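Local structure of NADH dehydrogenase, putative (Plasmodium falciparum, 5JWC) at residues A319-G331 with Y338-L350. The protein probably oxidises NADH through its bound FAD and passes the electrons to ubiquinone, as a type II NADH dehydrogenase of the malaria parasite. Numbering follows the deposited sequence.
With FAD (flavin-adenine dinucleotide), chain C.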
loop_
_atom_site.group_PDB
_atom_site.type_symbol
_atom_site.label_atom_id
_atom_site.label_comp_id
_atom_site.label_asym_id
_atom_site.label_seq_id
_atom_site.Cartn_x
_atom_site.Cartn_y
_atom_site.Cartn_z
ATOM N N ALA A 319 -5.937 32.465 -19.341
ATOM C CA ALA A 319 -6.172 31.043 -19.108
ATOM C C ALA A 319 -5.117 30.483 -18.144
ATOM O O ALA A 319 -5.264 29.385 -17.612
ATOM C CB ALA A 319 -6.155 30.270 -20.418
ATOM N N ILE A 320 -4.040 31.230 -17.937
ATOM C CA ILE A 320 -3.004 30.759 -17.032
ATOM C C ILE A 320 -2.379 31.932 -16.304
ATOM O O ILE A 320 -2.373 33.061 -16.794
ATOM C CB ILE A 320 -1.915 29.932 -17.771
ATOM C CG1 ILE A 320 -1.114 29.075 -16.770
ATOM C CG2 ILE A 320 -1.027 30.837 -18.620
ATOM C CD1 ILE A 320 -0.230 27.981 -17.409
ATOM N N LEU A 321 -1.884 31.660 -15.110
ATOM C CA LEU A 321 -1.293 32.679 -14.272
ATOM C C LEU A 321 0.021 33.185 -14.869
ATOM O O LEU A 321 0.937 32.404 -15.104
ATOM C CB LEU A 321 -1.068 32.115 -12.868
ATOM C CG LEU A 321 -0.684 33.157 -11.814
ATOM C CD1 LEU A 321 -1.748 34.257 -11.753
ATOM C CD2 LEU A 321 -0.528 32.503 -10.459
ATOM N N LYS A 322 0.122 34.488 -15.111
ATOM C CA LYS A 322 1.361 35.060 -15.642
ATOM C C LYS A 322 2.232 35.649 -14.548
ATOM O O LYS A 322 1.735 36.348 -13.662
ATOM C CB LYS A 322 1.058 36.136 -16.688
ATOM C CG LYS A 322 0.368 35.658 -17.964
ATOM C CD LYS A 322 1.359 34.907 -18.864
ATOM C CE LYS A 322 0.846 34.807 -20.312
ATOM N NZ LYS A 322 1.907 35.267 -21.285
ATOM N N VAL A 323 3.533 35.373 -14.604
ATOM C CA VAL A 323 4.479 35.983 -13.678
ATOM C C VAL A 323 5.532 36.727 -14.471
ATOM O O VAL A 323 5.730 36.452 -15.661
ATOM C CB VAL A 323 5.179 34.942 -12.778
ATOM C CG1 VAL A 323 4.130 34.109 -12.037
ATOM C CG2 VAL A 323 6.087 34.037 -13.625
ATOM N N ASP A 324 6.233 37.646 -13.828
ATOM C CA ASP A 324 7.296 38.342 -14.534
ATOM C C ASP A 324 8.596 37.547 -14.467
ATOM O O ASP A 324 8.621 36.420 -13.952
ATOM C CB ASP A 324 7.491 39.769 -13.983
ATOM C CG ASP A 324 7.947 39.810 -12.509
ATOM O OD1 ASP A 324 7.749 40.886 -11.890
ATOM O OD2 ASP A 324 8.508 38.823 -11.962
ATOM N N GLU A 325 9.678 38.149 -14.951
ATOM C CA GLU A 325 10.956 37.454 -15.093
ATOM C C GLU A 325 11.585 37.081 -13.759
ATOM O O GLU A 325 12.575 36.344 -13.711
ATOM C CB GLU A 325 11.928 38.302 -15.917
ATOM C CG GLU A 325 12.380 39.636 -15.261
ATOM C CD GLU A 325 11.347 40.758 -15.324
ATOM O OE1 GLU A 325 10.299 40.614 -15.987
ATOM O OE2 GLU A 325 11.592 41.808 -14.698
ATOM N N LYS A 326 10.989 37.572 -12.674
ATOM C CA LYS A 326 11.485 37.298 -11.330
ATOM C C LYS A 326 10.503 36.403 -10.574
ATOM O O LYS A 326 10.651 36.187 -9.368
ATOM C CB LYS A 326 11.718 38.616 -10.574
ATOM C CG LYS A 326 12.994 39.329 -10.990
ATOM C CD LYS A 326 13.023 40.775 -10.492
ATOM C CE LYS A 326 14.298 41.471 -10.951
ATOM N NZ LYS A 326 14.282 42.953 -10.692
ATOM N N LEU A 327 9.507 35.916 -11.318
ATOM C CA LEU A 327 8.495 34.946 -10.887
ATOM C C LEU A 327 7.414 35.581 -10.022
ATOM O O LEU A 327 6.645 34.870 -9.371
ATOM C CB LEU A 327 9.131 33.747 -10.150
ATOM C CG LEU A 327 10.197 32.979 -10.923
ATOM C CD1 LEU A 327 10.664 31.717 -10.189
ATOM C CD2 LEU A 327 9.663 32.618 -12.302
ATOM N N ARG A 328 7.349 36.915 -10.035
ATOM C CA ARG A 328 6.291 37.635 -9.319
ATOM C C ARG A 328 5.009 37.660 -10.125
ATOM O O ARG A 328 5.027 37.985 -11.304
ATOM C CB ARG A 328 6.736 39.074 -8.996
ATOM C CG ARG A 328 7.971 39.108 -8.110
ATOM C CD ARG A 328 8.525 40.506 -7.899
ATOM N NE ARG A 328 8.808 41.164 -9.168
ATOM C CZ ARG A 328 9.259 42.406 -9.277
ATOM N NH1 ARG A 328 9.487 42.921 -10.478
ATOM N NH2 ARG A 328 9.490 43.126 -8.188
ATOM N N VAL A 329 3.893 37.309 -9.494
ATOM C CA VAL A 329 2.602 37.371 -10.153
ATOM C C VAL A 329 2.307 38.802 -10.607
ATOM O O VAL A 329 2.496 39.743 -9.844
ATOM C CB VAL A 329 1.482 36.882 -9.232
ATOM C CG1 VAL A 329 0.112 37.121 -9.877
ATOM C CG2 VAL A 329 1.684 35.383 -8.897
ATOM N N ILE A 330 1.867 38.954 -11.853
ATOM C CA ILE A 330 1.663 40.271 -12.463
ATOM C C ILE A 330 0.291 40.846 -12.083
ATOM O O ILE A 330 -0.713 40.141 -12.121
ATOM C CB ILE A 330 1.791 40.181 -14.009
ATOM C CG1 ILE A 330 3.225 39.798 -14.414
ATOM C CG2 ILE A 330 1.363 41.490 -14.683
ATOM C CD1 ILE A 330 3.394 39.473 -15.910
ATOM N N GLY A 331 0.253 42.123 -11.703
ATOM C CA GLY A 331 -0.995 42.764 -11.323
ATOM C C GLY A 331 -1.226 42.773 -9.819
ATOM O O GLY A 331 -2.361 42.920 -9.359
ATOM N N TYR A 338 4.281 35.157 -5.488
ATOM C CA TYR A 338 5.109 34.505 -6.502
ATOM C C TYR A 338 4.414 33.219 -6.952
ATOM O O TYR A 338 3.568 32.679 -6.236
ATOM C CB TYR A 338 6.503 34.157 -5.965
ATOM C CG TYR A 338 7.394 35.335 -5.637
ATOM C CD1 TYR A 338 8.439 35.688 -6.475
ATOM C CD2 TYR A 338 7.205 36.076 -4.465
ATOM C CE1 TYR A 338 9.268 36.744 -6.181
ATOM C CE2 TYR A 338 8.038 37.156 -4.158
ATOM C CZ TYR A 338 9.061 37.480 -5.028
ATOM O OH TYR A 338 9.900 38.524 -4.773
ATOM N N ALA A 339 4.744 32.737 -8.143
ATOM C CA ALA A 339 4.229 31.441 -8.587
ATOM C C ALA A 339 5.322 30.704 -9.329
ATOM O O ALA A 339 6.125 31.329 -10.036
ATOM C CB ALA A 339 3.009 31.603 -9.451
ATOM N N ILE A 340 5.374 29.387 -9.150
ATOM C CA ILE A 340 6.417 28.570 -9.775
ATOM C C ILE A 340 5.815 27.260 -10.264
ATOM O O ILE A 340 4.740 26.859 -9.804
ATOM C CB ILE A 340 7.568 28.256 -8.794
ATOM C CG1 ILE A 340 7.055 27.443 -7.603
ATOM C CG2 ILE A 340 8.236 29.530 -8.297
ATOM C CD1 ILE A 340 8.171 27.160 -6.546
ATOM N N GLY A 341 6.490 26.582 -11.187
ATOM C CA GLY A 341 5.996 25.282 -11.631
ATOM C C GLY A 341 4.920 25.345 -12.699
ATOM O O GLY A 341 4.828 26.322 -13.447
ATOM N N ASP A 342 4.094 24.301 -12.762
ATOM C CA ASP A 342 3.113 24.122 -13.849
ATOM C C ASP A 342 1.931 25.091 -13.827
ATOM O O ASP A 342 1.178 25.175 -14.801
ATOM C CB ASP A 342 2.524 22.718 -13.799
ATOM C CG ASP A 342 3.487 21.643 -14.271
ATOM O OD1 ASP A 342 4.652 21.947 -14.605
ATOM O OD2 ASP A 342 3.060 20.467 -14.274
ATOM N N CYS A 343 1.718 25.786 -12.713
ATOM C CA CYS A 343 0.541 26.663 -12.635
ATOM C C CYS A 343 0.787 28.034 -13.276
ATOM O O CYS A 343 -0.123 28.861 -13.321
ATOM C CB CYS A 343 0.091 26.870 -11.177
ATOM S SG CYS A 343 1.205 27.911 -10.174
ATOM N N LYS A 344 2.002 28.278 -13.766
ATOM C CA LYS A 344 2.374 29.609 -14.241
ATOM C C LYS A 344 3.017 29.603 -15.631
ATOM O O LYS A 344 3.521 28.571 -16.095
ATOM C CB LYS A 344 3.320 30.289 -13.240
ATOM C CG LYS A 344 4.696 29.635 -13.129
ATOM C CD LYS A 344 5.740 30.283 -14.031
ATOM C CE LYS A 344 7.094 29.576 -13.931
ATOM N NZ LYS A 344 7.045 28.135 -14.372
ATOM N N LYS A 345 3.013 30.779 -16.258
ATOM C CA LYS A 345 3.838 31.072 -17.430
ATOM C C LYS A 345 4.560 32.407 -17.184
ATOM O O LYS A 345 4.000 33.307 -16.555
ATOM C CB LYS A 345 2.983 31.168 -18.700
ATOM C CG LYS A 345 2.522 29.822 -19.299
ATOM C CD LYS A 345 3.660 28.811 -19.482
ATOM C CE LYS A 345 3.124 27.391 -19.819
ATOM N NZ LYS A 345 4.223 26.336 -19.858
ATOM N N ILE A 346 5.802 32.524 -17.641
ATOM C CA ILE A 346 6.572 33.750 -17.469
ATOM C C ILE A 346 6.319 34.733 -18.627
ATOM O O ILE A 346 6.388 34.353 -19.796
ATOM C CB ILE A 346 8.089 33.451 -17.378
ATOM C CG1 ILE A 346 8.383 32.510 -16.196
ATOM C CG2 ILE A 346 8.899 34.757 -17.258
ATOM C CD1 ILE A 346 9.854 32.246 -15.990
ATOM N N GLN A 347 6.001 35.984 -18.294
ATOM C CA GLN A 347 5.916 37.056 -19.281
ATOM C C GLN A 347 6.950 38.103 -18.901
ATOM O O GLN A 347 6.704 38.929 -18.018
ATOM C CB GLN A 347 4.510 37.662 -19.334
ATOM C CG GLN A 347 4.447 38.962 -20.155
ATOM C CD GLN A 347 4.914 38.764 -21.605
ATOM O OE1 GLN A 347 4.214 38.141 -22.408
ATOM N NE2 GLN A 347 6.113 39.270 -21.933
ATOM N N PRO A 348 8.135 38.045 -19.524
ATOM C CA PRO A 348 9.248 38.868 -19.053
ATOM C C PRO A 348 9.089 40.328 -19.439
ATOM O O PRO A 348 8.276 40.648 -20.307
ATOM C CB PRO A 348 10.458 38.266 -19.760
ATOM C CG PRO A 348 9.883 37.712 -21.018
ATOM C CD PRO A 348 8.526 37.185 -20.654
ATOM N N LYS A 349 9.860 41.181 -18.772
ATOM C CA LYS A 349 9.981 42.581 -19.131
ATOM C C LYS A 349 10.358 42.677 -20.609
ATOM O O LYS A 349 11.274 41.994 -21.059
ATOM C CB LYS A 349 11.033 43.264 -18.256
ATOM C CG LYS A 349 11.215 44.748 -18.555
ATOM C CD LYS A 349 12.435 45.294 -17.837
ATOM C CE LYS A 349 12.206 45.364 -16.339
ATOM N NZ LYS A 349 13.417 45.852 -15.628
ATOM N N LEU A 350 9.661 43.537 -21.348
ATOM C CA LEU A 350 9.810 43.620 -22.797
ATOM C C LEU A 350 11.029 44.438 -23.212
ATOM O O LEU A 350 11.176 45.602 -22.838
ATOM C CB LEU A 350 8.543 44.209 -23.415
ATOM C CG LEU A 350 7.283 43.366 -23.220
ATOM C CD1 LEU A 350 6.014 44.178 -23.466
ATOM C CD2 LEU A 350 7.315 42.147 -24.144
HETATM P PA FAD C . 3.058 19.281 -8.595
HETATM O O1A FAD C . 1.986 18.450 -9.239
HETATM O O2A FAD C . 4.370 18.590 -8.475
HETATM O O5B FAD C . 2.572 19.801 -7.151
HETATM C C5B FAD C . 1.372 20.521 -6.985
HETATM C C4B FAD C . 1.046 20.470 -5.501
HETATM O O4B FAD C . 0.006 21.386 -5.221
HETATM C C3B FAD C . 0.551 19.082 -5.083
HETATM O O3B FAD C . 1.101 18.773 -3.820
HETATM C C2B FAD C . -0.938 19.281 -4.904
HETATM O O2B FAD C . -1.447 18.404 -3.927
HETATM C C1B FAD C . -0.951 20.726 -4.422
HETATM N N9A FAD C . -2.224 21.432 -4.590
HETATM C C8A FAD C . -3.137 21.305 -5.610
HETATM N N7A FAD C . -4.154 22.168 -5.360
HETATM C C5A FAD C . -3.898 22.833 -4.212
HETATM C C6A FAD C . -4.606 23.807 -3.525
HETATM N N6A FAD C . -5.733 24.304 -4.033
HETATM N N1A FAD C . -4.078 24.318 -2.361
HETATM C C2A FAD C . -2.862 23.859 -1.888
HETATM N N3A FAD C . -2.165 22.885 -2.577
HETATM C C4A FAD C . -2.686 22.379 -3.717
HETATM N N1 FAD C . 8.902 16.176 -15.380
HETATM C C2 FAD C . 10.222 16.054 -15.720
HETATM O O2 FAD C . 10.930 17.054 -15.750
HETATM N N3 FAD C . 10.769 14.816 -16.012
HETATM C C4 FAD C . 10.012 13.675 -15.965
HETATM O O4 FAD C . 10.534 12.582 -16.221
HETATM C C4X FAD C . 8.672 13.783 -15.608
HETATM N N5 FAD C . 7.869 12.666 -15.546
HETATM C C5X FAD C . 6.534 12.802 -15.185
HETATM C C6 FAD C . 5.729 11.681 -15.099
HETATM C C7 FAD C . 4.389 11.785 -14.744
HETATM C C7M FAD C . 3.548 10.532 -14.675
HETATM C C8 FAD C . 3.848 13.031 -14.453
HETATM C C8M FAD C . 2.405 13.168 -14.069
HETATM C C9 FAD C . 4.659 14.165 -14.535
HETATM C C9A FAD C . 6.000 14.053 -14.893
HETATM N N10 FAD C . 6.812 15.172 -14.969
HETATM C C10 FAD C . 8.130 15.038 -15.314
HETATM C "C1'" FAD C . 6.267 16.547 -14.718
HETATM C "C2'" FAD C . 6.314 17.021 -13.288
HETATM O "O2'" FAD C . 5.639 16.097 -12.482
HETATM C "C3'" FAD C . 5.554 18.334 -13.224
HETATM O "O3'" FAD C . 6.057 19.253 -14.166
HETATM C "C4'" FAD C . 5.719 18.859 -11.808
HETATM O "O4'" FAD C . 4.908 18.050 -10.995
HETATM C "C5'" FAD C . 5.321 20.319 -11.665
HETATM O "O5'" FAD C . 5.595 20.699 -10.333
HETATM P P FAD C . 4.524 21.589 -9.523
HETATM O O1P FAD C . 5.099 21.939 -8.169
HETATM O O2P FAD C . 4.191 22.766 -10.397
HETATM O O3P FAD C . 3.201 20.657 -9.425
HETATM O O HOH W 1 5.206 34.400 -21.973
#
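Lys322 and Val323 run parallel to Lys345 and Ile346 as a small two-stranded sheet within the FAD-binding, Rossmann-type part of the fold, in the Gly-Asp region that pyridine nucleotide-disulphide oxidoreductases place against the flavin's pyrophosphate. Three backbone bonds zip it: Lys345 N to Leu321 O, Val323 N to Lys345 O and Gln347 N to Val323 O. The last is the shortest, with Gln347 N 2.7 Å from Val323 O. Farther along, Ala339 N donates to Leu327 O at 3.1 Å, tying the type I turn of Asp324 to Leu327 to the edge strand 337-339 of the large mixed sheet.

Val323 and Leu327 carry much of the apolar packing. Val323 CG1, anti to the carbonyl carbon (chi1 -55°), meets Ala339 CB, and CG2 reaches Ile346 CG1 at 3.8 Å. Leu327 splits its methyls between two isoleucines: CD1 meets Ile340 CG2 and CD2 meets Ile346 CD1. Tyr338 lies alongside Arg328, whose CG comes obliquely to CE1, while Lys326 O sits at the ring edge in its plane.

Among polar groups, Asp324 OD2 accepts from Lys326 N, closing an Asx turn, and from Arg328 N on the opposite face of the carboxylate; OD1 pairs with Arg328 NE. Lys344 NZ donates to Gly341 O and forms a salt bridge with Glu430. At the flavin end Asp342 N donates to FAD O2P at 2.8 Å; at the other, Lys349 N reaches Glu325 OE1 at 2.9 Å from above the carboxylate plane.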